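Local coordinates for protein CG14216 (Drosophila melanogaster, PDB 3P9Y) that dephosphorylates phosphoserine in the C-terminal domain of RNA polymerase II, and probably plays a part in RNA processing and transcription termination, at residues Ser17-Arg22 against Thr63-Ile68; Glu25-Leu30 against Arg93-Cys98; Ile112-Val115 against Val119-Leu122; Lys33-Arg38 against Asp161-Met166; Ala167-Thr170 against Asn174-Asp177. The protein carries 2 engineered substitutions. All blocks are in the same frame, centred on the assembly; numbering follows the deposited sequence.

Contact 1. Residues Ser17-Arg22 against Thr63-Ile68; sequences SSNMNR and TKYEDI
Tyr65 points its phenol edge-on into the loop 17-22 and is met there by Asn19 and Met20. Its OH donates to Asn19 O over 2.7 Å. The carbonyl oxygen lies in the plane of the ring at its hydroxyl end, and the C=O points almost straight at the donor, at 170°. The amide of Asn19 crosses the tyrosine side chain at about a right angle, its plane turned 63° from that of the ring. Loop 17-22 follows strand 11-16 and leads into helix 22-32, the place of the phosphate-binding loop in the low-molecular-weight tyrosine phosphatase-like fold. Here several of its backbone N-H groups, with Arg22 NE, hold a modified side chain of the bound peptide, while Tyr65 bonds the carbonyl of Asn19 in the same loop. Met20 runs past Tyr65 in the opposite direction, its chain bent at chi2, and makes a Met-aromatic contact from the edge: SD is 5.1 Å from the ring centroid and 81° off the normal. Its methyl CE comes to 3.5 Å from Tyr65 CD1 and continues to Ile68 CD1, 3.6 Å away, one turn further along helix 65-82. Leu89 of helix 85-95 packs on both Met20 and Ile68.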
# COMPACT_ATOMS: atom_id res chain seq x y z
N SER A 17 0.60 -6.40 3.14
CA SER A 17 0.14 -7.77 3.33
C SER A 17 -1.37 -7.88 3.50
O SER A 17 -2.03 -8.61 2.75
CB SER A 17 0.85 -8.41 4.52
OG SER A 17 0.55 -9.79 4.58
N SER A 18 -1.93 -7.17 4.48
CA SER A 18 -3.34 -7.34 4.82
C SER A 18 -4.23 -6.19 4.34
O SER A 18 -5.44 -6.21 4.55
CB SER A 18 -3.50 -7.51 6.33
OG SER A 18 -2.86 -8.69 6.79
N ASN A 19 -3.61 -5.21 3.69
CA ASN A 19 -4.31 -4.01 3.23
C ASN A 19 -5.05 -3.34 4.39
O ASN A 19 -6.21 -2.95 4.27
CB ASN A 19 -5.29 -4.37 2.10
CG ASN A 19 -5.87 -3.15 1.42
OD1 ASN A 19 -5.24 -2.10 1.28
ND2 ASN A 19 -7.10 -3.29 0.98
N MET A 20 -4.34 -3.22 5.51
CA MET A 20 -4.91 -2.72 6.76
C MET A 20 -4.19 -1.48 7.28
O MET A 20 -4.81 -0.46 7.54
CB MET A 20 -4.83 -3.80 7.84
CG MET A 20 -6.09 -4.63 7.97
SD MET A 20 -7.50 -3.68 8.59
CE MET A 20 -8.82 -4.80 8.16
N ASN A 21 -2.87 -1.59 7.45
CA ASN A 21 -2.10 -0.52 8.08
C ASN A 21 -1.30 0.29 7.07
O ASN A 21 -1.69 1.39 6.70
CB ASN A 21 -1.17 -1.11 9.14
CG ASN A 21 -0.36 -0.05 9.85
OD1 ASN A 21 -0.81 1.08 10.04
ND2 ASN A 21 0.85 -0.41 10.27
N ARG A 22 -0.17 -0.26 6.63
CA ARG A 22 0.80 0.50 5.84
C ARG A 22 0.25 1.00 4.51
O ARG A 22 0.46 2.16 4.15
CB ARG A 22 2.05 -0.36 5.62
CG ARG A 22 2.89 -0.58 6.88
CD ARG A 22 3.91 -1.71 6.71
NE ARG A 22 3.25 -3.00 6.47
CZ ARG A 22 3.89 -4.13 6.17
NH1 ARG A 22 5.21 -4.14 6.05
NH2 ARG A 22 3.21 -5.25 5.98
N THR A 63 -14.13 -8.97 3.43
CA THR A 63 -14.81 -8.62 4.67
C THR A 63 -14.75 -7.11 4.85
O THR A 63 -13.67 -6.54 4.90
CB THR A 63 -14.15 -9.28 5.90
OG1 THR A 63 -14.02 -10.70 5.70
CG2 THR A 63 -14.97 -9.03 7.16
N LYS A 64 -15.91 -6.46 4.94
CA LYS A 64 -15.96 -5.02 5.13
C LYS A 64 -15.19 -4.60 6.38
O LYS A 64 -15.23 -5.28 7.40
CB LYS A 64 -17.41 -4.55 5.26
CG LYS A 64 -18.26 -4.73 4.02
CD LYS A 64 -19.66 -4.20 4.26
CE LYS A 64 -20.63 -4.59 3.16
NZ LYS A 64 -22.02 -4.18 3.48
N TYR A 65 -14.48 -3.48 6.28
CA TYR A 65 -13.78 -2.92 7.44
C TYR A 65 -14.77 -2.68 8.57
O TYR A 65 -14.45 -2.83 9.74
CB TYR A 65 -13.09 -1.60 7.09
CG TYR A 65 -11.92 -1.73 6.14
CD1 TYR A 65 -10.75 -2.37 6.52
CD2 TYR A 65 -11.98 -1.19 4.86
CE1 TYR A 65 -9.67 -2.48 5.65
CE2 TYR A 65 -10.91 -1.29 3.99
CZ TYR A 65 -9.76 -1.94 4.39
OH TYR A 65 -8.69 -2.04 3.52
N GLU A 66 -15.99 -2.29 8.20
CA GLU A 66 -17.02 -1.98 9.18
C GLU A 66 -17.40 -3.22 9.99
O GLU A 66 -17.64 -3.14 11.19
CB GLU A 66 -18.26 -1.42 8.48
CG GLU A 66 -19.39 -1.07 9.43
CD GLU A 66 -20.60 -0.50 8.72
OE1 GLU A 66 -20.58 -0.44 7.47
OE2 GLU A 66 -21.56 -0.10 9.41
N ASP A 67 -17.44 -4.38 9.33
CA ASP A 67 -17.79 -5.62 10.00
C ASP A 67 -16.65 -6.11 10.90
O ASP A 67 -16.90 -6.67 11.96
CB ASP A 67 -18.16 -6.70 8.99
CG ASP A 67 -19.51 -6.44 8.35
OD1 ASP A 67 -20.29 -5.65 8.92
OD2 ASP A 67 -19.79 -7.02 7.28
N ILE A 68 -15.42 -5.92 10.46
CA ILE A 68 -14.27 -6.27 11.29
C ILE A 68 -14.27 -5.38 12.53
O ILE A 68 -13.98 -5.84 13.63
CB ILE A 68 -12.95 -6.12 10.52
CG1 ILE A 68 -12.92 -7.08 9.33
CG2 ILE A 68 -11.76 -6.37 11.44
CD1 ILE A 68 -11.72 -6.92 8.43

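Contact 2. Residues Glu25-Leu30 against Arg93-Cys98; sequences EAHNFL and RRIKKC
His27 swings its ring away from the backbone N (chi1 -172°) and out towards Ile95, whose chi1 of -68° sets CG2 opposite its own backbone N and splits the two branches between two neighbours. CG2 takes the imidazole: it stands over the middle of one face, 3.6 Å from the centroid and only 11° off the normal, a CH-pi contact in which the five ring atoms are nearly equidistant. The longer branch crosses Asn28 at about a right angle and rests CD1 3.8 Å from Asn28 CB. In this way the last turn of helix 85-95 packs on helix 22-32, the helix that follows the phosphate-binding loop of the fold, near the protein surface. Ser39 OG, hydrogen-bonded to His27 ND1, helps fix how the ring is turned. Ser39 also bonds Lys96 NZ, which lies 4.7 Å from His27 ND1 and pairs with Glu100. An alanine at His27 is likely to open a gap beneath Ile95 CG2 and leave Ser39 without its imidazole partner. The histidine also packs on Val37 of strand 36-41.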
# COMPACT_ATOMS: atom_id res chain seq x y z
N GLU A 25 -2.48 3.83 5.15
CA GLU A 25 -1.89 5.10 5.56
C GLU A 25 -1.36 5.81 4.31
O GLU A 25 -1.59 7.01 4.12
CB GLU A 25 -0.76 4.84 6.54
CG GLU A 25 -0.32 6.05 7.33
CD GLU A 25 -1.36 6.49 8.34
OE1 GLU A 25 -1.88 7.60 8.18
OE2 GLU A 25 -1.66 5.72 9.28
N ALA A 26 -0.66 5.06 3.46
CA ALA A 26 -0.15 5.61 2.20
C ALA A 26 -1.29 5.98 1.26
O ALA A 26 -1.21 6.99 0.56
CB ALA A 26 0.79 4.61 1.52
N HIS A 27 -2.33 5.17 1.24
CA HIS A 27 -3.48 5.43 0.39
C HIS A 27 -4.03 6.80 0.73
O HIS A 27 -4.23 7.64 -0.14
CB HIS A 27 -4.57 4.37 0.59
CG HIS A 27 -5.70 4.45 -0.39
ND1 HIS A 27 -6.30 3.33 -0.93
CD2 HIS A 27 -6.34 5.52 -0.94
CE1 HIS A 27 -7.26 3.71 -1.77
NE2 HIS A 27 -7.30 5.02 -1.79
N ASN A 28 -4.27 7.01 2.02
CA ASN A 28 -4.90 8.23 2.50
C ASN A 28 -4.07 9.46 2.17
O ASN A 28 -4.59 10.46 1.68
CB ASN A 28 -5.12 8.14 4.01
CG ASN A 28 -5.77 9.39 4.57
OD1 ASN A 28 -6.99 9.53 4.54
ND2 ASN A 28 -4.96 10.30 5.07
N PHE A 29 -2.77 9.38 2.44
CA PHE A 29 -1.88 10.51 2.22
C PHE A 29 -1.79 10.83 0.73
O PHE A 29 -1.98 11.98 0.32
CB PHE A 29 -0.49 10.20 2.79
CG PHE A 29 0.33 11.41 3.10
CD1 PHE A 29 0.33 11.95 4.38
CD2 PHE A 29 1.10 12.01 2.12
CE1 PHE A 29 1.09 13.08 4.67
CE2 PHE A 29 1.86 13.14 2.41
CZ PHE A 29 1.86 13.67 3.68
N LEU A 30 -1.50 9.82 -0.09
CA LEU A 30 -1.40 10.00 -1.53
C LEU A 30 -2.67 10.63 -2.12
O LEU A 30 -2.58 11.52 -2.95
CB LEU A 30 -1.13 8.66 -2.22
CG LEU A 30 0.32 8.15 -2.14
CD1 LEU A 30 0.39 6.67 -2.50
CD2 LEU A 30 1.24 8.97 -3.04
N ARG A 93 -12.42 2.44 6.71
CA ARG A 93 -13.81 2.43 6.27
C ARG A 93 -14.12 3.68 5.46
O ARG A 93 -14.84 3.63 4.46
CB ARG A 93 -14.75 2.34 7.47
CG ARG A 93 -16.22 2.20 7.08
CD ARG A 93 -17.16 2.66 8.20
NE ARG A 93 -17.64 4.02 7.98
CZ ARG A 93 -17.17 5.10 8.60
NH1 ARG A 93 -16.21 5.01 9.51
NH2 ARG A 93 -17.68 6.30 8.33
N ARG A 94 -13.58 4.81 5.89
CA ARG A 94 -13.83 6.09 5.22
C ARG A 94 -13.19 6.15 3.85
O ARG A 94 -13.60 6.94 3.01
CB ARG A 94 -13.32 7.24 6.07
CG ARG A 94 -13.97 7.33 7.43
CD ARG A 94 -13.67 8.66 8.09
NE ARG A 94 -14.03 8.67 9.50
CZ ARG A 94 -14.06 9.76 10.25
NH1 ARG A 94 -13.75 10.93 9.72
NH2 ARG A 94 -14.40 9.68 11.53
N ILE A 95 -12.17 5.33 3.63
CA ILE A 95 -11.51 5.29 2.33
C ILE A 95 -12.22 4.34 1.37
O ILE A 95 -12.50 4.70 0.22
CB ILE A 95 -10.04 4.87 2.46
CG1 ILE A 95 -9.25 5.96 3.18
CG2 ILE A 95 -9.43 4.61 1.08
CD1 ILE A 95 -7.82 5.59 3.47
N LYS A 96 -12.52 3.14 1.83
CA LYS A 96 -13.19 2.18 0.97
C LYS A 96 -13.87 1.08 1.76
O LYS A 96 -13.65 0.92 2.96
CB LYS A 96 -12.21 1.58 -0.05
CG LYS A 96 -11.07 0.76 0.56
CD LYS A 96 -10.11 0.27 -0.53
CE LYS A 96 -9.04 -0.65 0.01
NZ LYS A 96 -8.05 -0.98 -1.05
N LYS A 97 -14.69 0.31 1.05
CA LYS A 97 -15.56 -0.70 1.64
C LYS A 97 -14.78 -1.79 2.36
O LYS A 97 -15.10 -2.13 3.50
CB LYS A 97 -16.41 -1.32 0.53
CG LYS A 97 -17.39 -2.40 0.97
CD LYS A 97 -17.87 -3.20 -0.23
CE LYS A 97 -19.10 -4.04 0.08
NZ LYS A 97 -20.34 -3.21 0.18
N CYS A 98 -13.77 -2.34 1.70
CA CYS A 98 -13.12 -3.54 2.22
C CYS A 98 -11.70 -3.75 1.72
O CYS A 98 -11.32 -3.24 0.67
CB CYS A 98 -13.95 -4.76 1.84
SG CYS A 98 -14.04 -5.02 0.05

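Contact 3. Residues Ile112-Val115 against Val119-Leu122; sequences IVTV and VYDL. With IMD (imidazole), chain I.
Thr114 brings a polar atom up against carbon: its OG1 lies 3.3 Å from Tyr120 CB, and no hydrogen bond joins the strand 112-114 to the helix 119-122. The hydroxyl sits between the backbone N and the carbonyl carbon (chi1 58°), a crowded position that directs OG1 at the base of the tyrosine side chain while CG2 falls to the other side. The buried OG1 is nevertheless satisfied, by a hydrogen bond with Asn142 on the adjoining strand. Relative to the Tyr120 ring, OG1 stands near the ring plane, 3.6 Å from CD1, so the threonine meets the ring at its edge and not over a face. With its chi1 at 179°, the ring extends off along the sheet, packs on Val140 and Asn142, and ends in a hydrogen bond between Tyr120 OH and Ser194 of the edge strand. The apolar half of the contact is made by methyls: Thr114 CG2 meets Val119 CG1 at 3.7 Å, the two side chains sliding past each other in opposite directions. Val119 also touches Val15 of strand 11-16, which extends the packing to the next strand. On the outer side of the helix, Asp121 OD1 accepts a hydrogen bond from N1 of an imidazole, probably from the crystallisation liquor, at 3.1 Å and 157°. Strand 111-114, a tight turn, helix 117-128 and the parallel strand 137-142 form a beta-alpha-beta unit, and Thr114 with Val119 and Tyr120 seats the returning helix on the sheet at the start of that crossover.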
# COMPACT_ATOMS: atom_id res chain seq x y z
N ILE A 112 3.64 0.66 -8.91
CA ILE A 112 3.17 -0.13 -7.78
C ILE A 112 4.22 -0.06 -6.68
O ILE A 112 5.34 -0.52 -6.86
CB ILE A 112 2.95 -1.60 -8.18
CG1 ILE A 112 1.96 -1.68 -9.35
CG2 ILE A 112 2.45 -2.41 -6.99
CD1 ILE A 112 1.73 -3.09 -9.88
N VAL A 113 3.86 0.52 -5.54
CA VAL A 113 4.78 0.59 -4.41
C VAL A 113 4.46 -0.53 -3.43
O VAL A 113 3.31 -0.72 -3.06
CB VAL A 113 4.67 1.96 -3.70
CG1 VAL A 113 5.67 2.05 -2.55
CG2 VAL A 113 4.88 3.10 -4.69
N THR A 114 5.47 -1.28 -3.02
CA THR A 114 5.31 -2.29 -1.97
C THR A 114 6.08 -1.84 -0.74
O THR A 114 6.99 -1.02 -0.83
CB THR A 114 5.81 -3.69 -2.42
OG1 THR A 114 7.19 -3.62 -2.79
CG2 THR A 114 4.99 -4.19 -3.59
N VAL A 115 5.70 -2.37 0.42
CA VAL A 115 6.21 -1.85 1.69
C VAL A 115 7.14 -2.84 2.42
O VAL A 115 7.56 -2.59 3.55
CB VAL A 115 5.06 -1.42 2.62
CG1 VAL A 115 4.24 -0.33 1.95
CG2 VAL A 115 4.16 -2.61 2.96
N VAL A 119 6.39 -8.68 0.16
CA VAL A 119 5.26 -8.22 -0.63
C VAL A 119 5.72 -7.90 -2.05
O VAL A 119 5.06 -8.26 -3.02
CB VAL A 119 4.59 -6.99 0.01
CG1 VAL A 119 3.54 -6.39 -0.93
CG2 VAL A 119 3.98 -7.37 1.35
N TYR A 120 6.86 -7.23 -2.15
CA TYR A 120 7.50 -6.96 -3.43
C TYR A 120 7.58 -8.24 -4.28
O TYR A 120 7.19 -8.24 -5.43
CB TYR A 120 8.90 -6.42 -3.17
CG TYR A 120 9.72 -6.11 -4.40
CD1 TYR A 120 9.46 -4.99 -5.17
CD2 TYR A 120 10.80 -6.91 -4.75
CE1 TYR A 120 10.23 -4.69 -6.28
CE2 TYR A 120 11.58 -6.62 -5.85
CZ TYR A 120 11.29 -5.52 -6.61
OH TYR A 120 12.07 -5.23 -7.71
N ASP A 121 8.09 -9.31 -3.68
CA ASP A 121 8.27 -10.57 -4.39
C ASP A 121 6.95 -11.18 -4.85
O ASP A 121 6.87 -11.70 -5.96
CB ASP A 121 9.01 -11.58 -3.51
CG ASP A 121 10.48 -11.26 -3.37
OD1 ASP A 121 11.01 -10.52 -4.22
OD2 ASP A 121 11.10 -11.74 -2.41
N LEU A 122 5.94 -11.12 -4.00
CA LEU A 122 4.63 -11.68 -4.35
C LEU A 122 4.02 -10.89 -5.51
O LEU A 122 3.43 -11.46 -6.42
CB LEU A 122 3.70 -11.67 -3.14
CG LEU A 122 4.06 -12.69 -2.06
CD1 LEU A 122 3.28 -12.44 -0.78
CD2 LEU A 122 3.82 -14.11 -2.56
N1 IMD I . 11.13 -11.69 -7.06
C2 IMD I . 9.92 -12.15 -7.44
N3 IMD I . 10.00 -12.57 -8.72
C4 IMD I . 11.26 -12.39 -9.15
C5 IMD I . 11.98 -11.83 -8.11

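Contact 4. Residues Lys33-Arg38 against Asp161-Met166; sequences KGFNVR and DMINMM
Phe35 and Ile163 face each other with their CA atoms 8.9 Å apart, where the chain has just left helix 22-32 through a Schellman motif: Gly34, with phi 93°, is its C-prime residue, and Phe35 N bonds back to Leu30 O. The positive phi of Gly34 suits a residue without a side chain. Directly after this turn, Phe35 carries its ring towards helix 161-166. Ile163 CG2 rests over one face, 3.6 Å above the plane but displaced towards the rim, so that Phe35 CE1 is its nearest atom at 3.6 Å; the methyl lies 4.0 Å from the centroid and 23° off the normal, a CH-pi contact. The isoleucine divides its work. CG2 takes the ring, while a chi2 of -69° bends CD1 off in another direction, to Val113 in the middle of the sheet. One residue on, Asn164 adds a backbone contact, its CA 4.0 Å from Phe35 CZ. The phenyl also touches Leu30, which ties it to the helix it has just left, and Ala167 at the far end of helix 149-167. A serine in place of Phe35 would probably leave Ile163 CG2 without its aromatic cover and open a gap between the start of the edge strand and the long helix. Strand 36-41 borders the central sheet, and helices 22-32 and 149-167 lie side by side on the same face; this is the alpha/beta layering of the low-molecular-weight phosphatase-like fold, with Phe35 filling the seam beside the outermost strand of the sheet.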
# COMPACT_ATOMS: atom_id res chain seq x y z
N LYS A 33 -2.97 14.25 -1.41
CA LYS A 33 -2.04 15.03 -2.23
C LYS A 33 -2.41 14.98 -3.71
O LYS A 33 -1.65 15.43 -4.56
CB LYS A 33 -0.60 14.57 -2.03
CG LYS A 33 -0.09 14.70 -0.60
CD LYS A 33 -0.27 16.12 -0.06
CE LYS A 33 0.30 16.26 1.34
NZ LYS A 33 -0.05 17.59 1.95
N GLY A 34 -3.58 14.43 -4.02
CA GLY A 34 -4.14 14.55 -5.36
C GLY A 34 -3.83 13.42 -6.33
O GLY A 34 -4.12 13.53 -7.52
N PHE A 35 -3.26 12.33 -5.84
CA PHE A 35 -2.91 11.21 -6.70
C PHE A 35 -4.05 10.22 -6.90
O PHE A 35 -4.89 10.04 -6.03
CB PHE A 35 -1.67 10.49 -6.16
CG PHE A 35 -0.42 11.31 -6.26
CD1 PHE A 35 0.26 11.41 -7.46
CD2 PHE A 35 0.06 12.01 -5.16
CE1 PHE A 35 1.41 12.18 -7.55
CE2 PHE A 35 1.20 12.77 -5.25
CZ PHE A 35 1.88 12.86 -6.45
N ASN A 36 -4.06 9.60 -8.08
CA ASN A 36 -4.94 8.48 -8.37
C ASN A 36 -4.34 7.21 -7.77
O ASN A 36 -3.44 6.62 -8.35
CB ASN A 36 -5.09 8.32 -9.88
CG ASN A 36 -5.90 7.10 -10.28
OD1 ASN A 36 -6.47 6.40 -9.44
ND2 ASN A 36 -5.96 6.84 -11.58
N VAL A 37 -4.83 6.80 -6.60
CA VAL A 37 -4.20 5.70 -5.88
C VAL A 37 -5.21 4.63 -5.47
O VAL A 37 -6.35 4.93 -5.10
CB VAL A 37 -3.44 6.23 -4.63
CG1 VAL A 37 -4.38 7.05 -3.73
CG2 VAL A 37 -2.80 5.09 -3.85
N ARG A 38 -4.78 3.37 -5.55
CA ARG A 38 -5.54 2.23 -5.05
C ARG A 38 -4.61 1.42 -4.17
O ARG A 38 -3.40 1.53 -4.28
CB ARG A 38 -6.06 1.37 -6.21
CG ARG A 38 -7.07 2.07 -7.10
CD ARG A 38 -7.67 1.12 -8.13
NE ARG A 38 -8.80 1.72 -8.84
CZ ARG A 38 -8.68 2.53 -9.89
NH1 ARG A 38 -7.48 2.85 -10.36
NH2 ARG A 38 -9.77 3.02 -10.46
N ASP A 161 6.71 11.43 -1.12
CA ASP A 161 7.83 12.19 -1.66
C ASP A 161 8.38 11.51 -2.91
O ASP A 161 8.72 12.17 -3.89
CB ASP A 161 8.96 12.33 -0.63
CG ASP A 161 8.59 13.24 0.52
OD1 ASP A 161 7.73 14.13 0.34
OD2 ASP A 161 9.17 13.07 1.61
N MET A 162 8.46 10.19 -2.87
CA MET A 162 8.98 9.44 -4.00
C MET A 162 8.07 9.57 -5.22
O MET A 162 8.54 9.82 -6.33
CB MET A 162 9.14 7.96 -3.64
CG MET A 162 9.74 7.15 -4.77
SD MET A 162 9.92 5.41 -4.37
CE MET A 162 8.21 4.87 -4.39
N ILE A 163 6.77 9.41 -5.01
CA ILE A 163 5.81 9.48 -6.11
C ILE A 163 5.76 10.90 -6.68
O ILE A 163 5.70 11.09 -7.88
CB ILE A 163 4.39 9.05 -5.68
CG1 ILE A 163 4.39 7.60 -5.17
CG2 ILE A 163 3.41 9.22 -6.83
CD1 ILE A 163 4.63 6.56 -6.26
N ASN A 164 5.80 11.88 -5.79
CA ASN A 164 5.82 13.28 -6.20
C ASN A 164 6.99 13.55 -7.15
O ASN A 164 6.83 14.21 -8.16
CB ASN A 164 5.89 14.19 -4.98
CG ASN A 164 5.66 15.64 -5.32
OD1 ASN A 164 4.62 16.00 -5.89
ND2 ASN A 164 6.61 16.49 -4.96
N MET A 165 8.16 13.01 -6.81
CA MET A 165 9.36 13.18 -7.61
C MET A 165 9.16 12.59 -9.01
O MET A 165 9.47 13.21 -10.03
CB MET A 165 10.55 12.51 -6.91
CG MET A 165 11.83 12.45 -7.75
SD MET A 165 13.14 11.47 -6.96
CE MET A 165 12.36 9.86 -6.87
N MET A 166 8.63 11.37 -9.05
CA MET A 166 8.46 10.67 -10.31
C MET A 166 7.36 11.30 -11.16
O MET A 166 7.42 11.24 -12.39
CB MET A 166 8.17 9.20 -10.04
CG MET A 166 9.38 8.50 -9.45
SD MET A 166 9.03 6.81 -8.99
CE MET A 166 7.69 7.03 -7.83

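Contact 5. Residues Ala167-Thr170 against Asn174-Asp177; sequences AKST and NDID
Asp175 turns one oxygen of its carboxylate to the loop 167-170, and both partners gather at OD2. Ser169 OG donates to it over 2.8 Å, arriving on the anti side and 31° out of the carboxylate plane, so the serine comes in tilted between edge and face. A water meets the same oxygen differently: it stands close to the plane, almost straight on beyond the C-OD2 bond, and donates over 2.7 Å. Seen from OD2, the two donors are about a right angle apart and do not compete for space. The water in turn accepts the backbone N-H of Thr170 at 3.0 Å, so the carboxylate holds two successive residues of the loop, one directly and one through solvent. Ser169 reaches its position with OG opposite the backbone N (chi1 169°), which also lays the hydroxyl 3.4 Å from Asp175 CB. The same OG is bonded to the backbone N of Asp171, two residues on, an ST turn that shapes the short link between helix 149-167 and helix 172-187. With the serine donating to Asp175 and taking the N-H of Asp171, the hydroxyl is used in both senses and its rotation is well determined. Asp175 stands in the first turns of helix 172-187, where the helix dipole would probably favour its negative charge, and the two donors at OD2 are likely to help keep it ionised. A tetraethylene glycol, probably from the crystallisation liquor, lies about 3 Å from the aspartate side chain on this surface.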
# COMPACT_ATOMS: atom_id res chain seq x y z
N ALA A 167 6.39 11.94 -10.51
CA ALA A 167 5.28 12.59 -11.21
C ALA A 167 5.77 13.82 -11.97
O ALA A 167 5.13 14.25 -12.93
CB ALA A 167 4.18 12.98 -10.22
N LYS A 168 6.89 14.38 -11.54
CA LYS A 168 7.43 15.57 -12.18
C LYS A 168 8.22 15.24 -13.44
O LYS A 168 8.62 16.14 -14.18
CB LYS A 168 8.31 16.34 -11.20
CG LYS A 168 7.54 16.97 -10.04
CD LYS A 168 8.48 17.54 -8.99
CE LYS A 168 7.72 18.14 -7.83
NZ LYS A 168 8.63 18.49 -6.69
N SER A 169 8.43 13.95 -13.69
CA SER A 169 9.14 13.50 -14.89
C SER A 169 8.24 13.53 -16.11
O SER A 169 7.10 13.06 -16.07
CB SER A 169 9.67 12.08 -14.69
OG SER A 169 10.14 11.53 -15.91
N THR A 170 8.76 14.07 -17.21
CA THR A 170 8.01 14.12 -18.47
C THR A 170 8.25 12.87 -19.32
O THR A 170 7.63 12.72 -20.37
CB THR A 170 8.37 15.37 -19.29
OG1 THR A 170 9.78 15.41 -19.53
CG2 THR A 170 7.96 16.63 -18.54
N ASN A 174 12.52 6.70 -19.02
CA ASN A 174 13.93 7.02 -19.26
C ASN A 174 14.58 7.81 -18.12
O ASN A 174 15.79 7.97 -18.09
CB ASN A 174 14.09 7.80 -20.57
CG ASN A 174 13.73 6.97 -21.79
OD1 ASN A 174 13.88 5.74 -21.80
ND2 ASN A 174 13.26 7.63 -22.84
N ASP A 175 13.76 8.31 -17.19
CA ASP A 175 14.25 9.10 -16.06
C ASP A 175 14.32 8.29 -14.77
O ASP A 175 15.07 8.62 -13.87
CB ASP A 175 13.31 10.28 -15.79
CG ASP A 175 13.51 11.44 -16.75
OD1 ASP A 175 14.44 11.38 -17.58
OD2 ASP A 175 12.74 12.41 -16.66
N ILE A 176 13.52 7.23 -14.68
CA ILE A 176 13.23 6.64 -13.39
C ILE A 176 14.46 6.02 -12.73
O ILE A 176 14.63 6.15 -11.53
CB ILE A 176 12.08 5.63 -13.46
CG1 ILE A 176 11.60 5.28 -12.05
CG2 ILE A 176 12.53 4.39 -14.22
CD1 ILE A 176 10.35 4.42 -12.01
N ASP A 177 15.32 5.37 -13.51
CA ASP A 177 16.51 4.76 -12.93
C ASP A 177 17.34 5.82 -12.21
O ASP A 177 17.75 5.63 -11.07
CB ASP A 177 17.36 4.07 -14.00
CG ASP A 177 16.73 2.77 -14.49
OD1 ASP A 177 15.96 2.15 -13.72
OD2 ASP A 177 17.02 2.35 -15.63
O HOH W 1 11.66 14.86 -17.08

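Contacts 1, 3 and 4 are buried, contacts 2 and 5 lie at the surface. Contacts 1 and 2 adjoin beside the peptide-binding loop, where Tyr65 N probably bonds Lys97 O; contacts 2 and 4 share the helix 22-32 and edge-strand region, and contact 4 meets contact 5 through Phe35 and Ala167. Contacts 3 and 4 lie on opposite faces of the central sheet, with Val113 reaching Met162 and Ile163. Methyl-on-ring packing serves contacts 2 and 4, contact 1 pairs a buried phenol-carbonyl bond with an edge-on Met-aromatic contact, contact 3 has methyl and hydroxyl packing with no hydrogen bond between its segments, and contact 5, about 33 Å from contact 1 between centres, is polar and partly solvent-mediated.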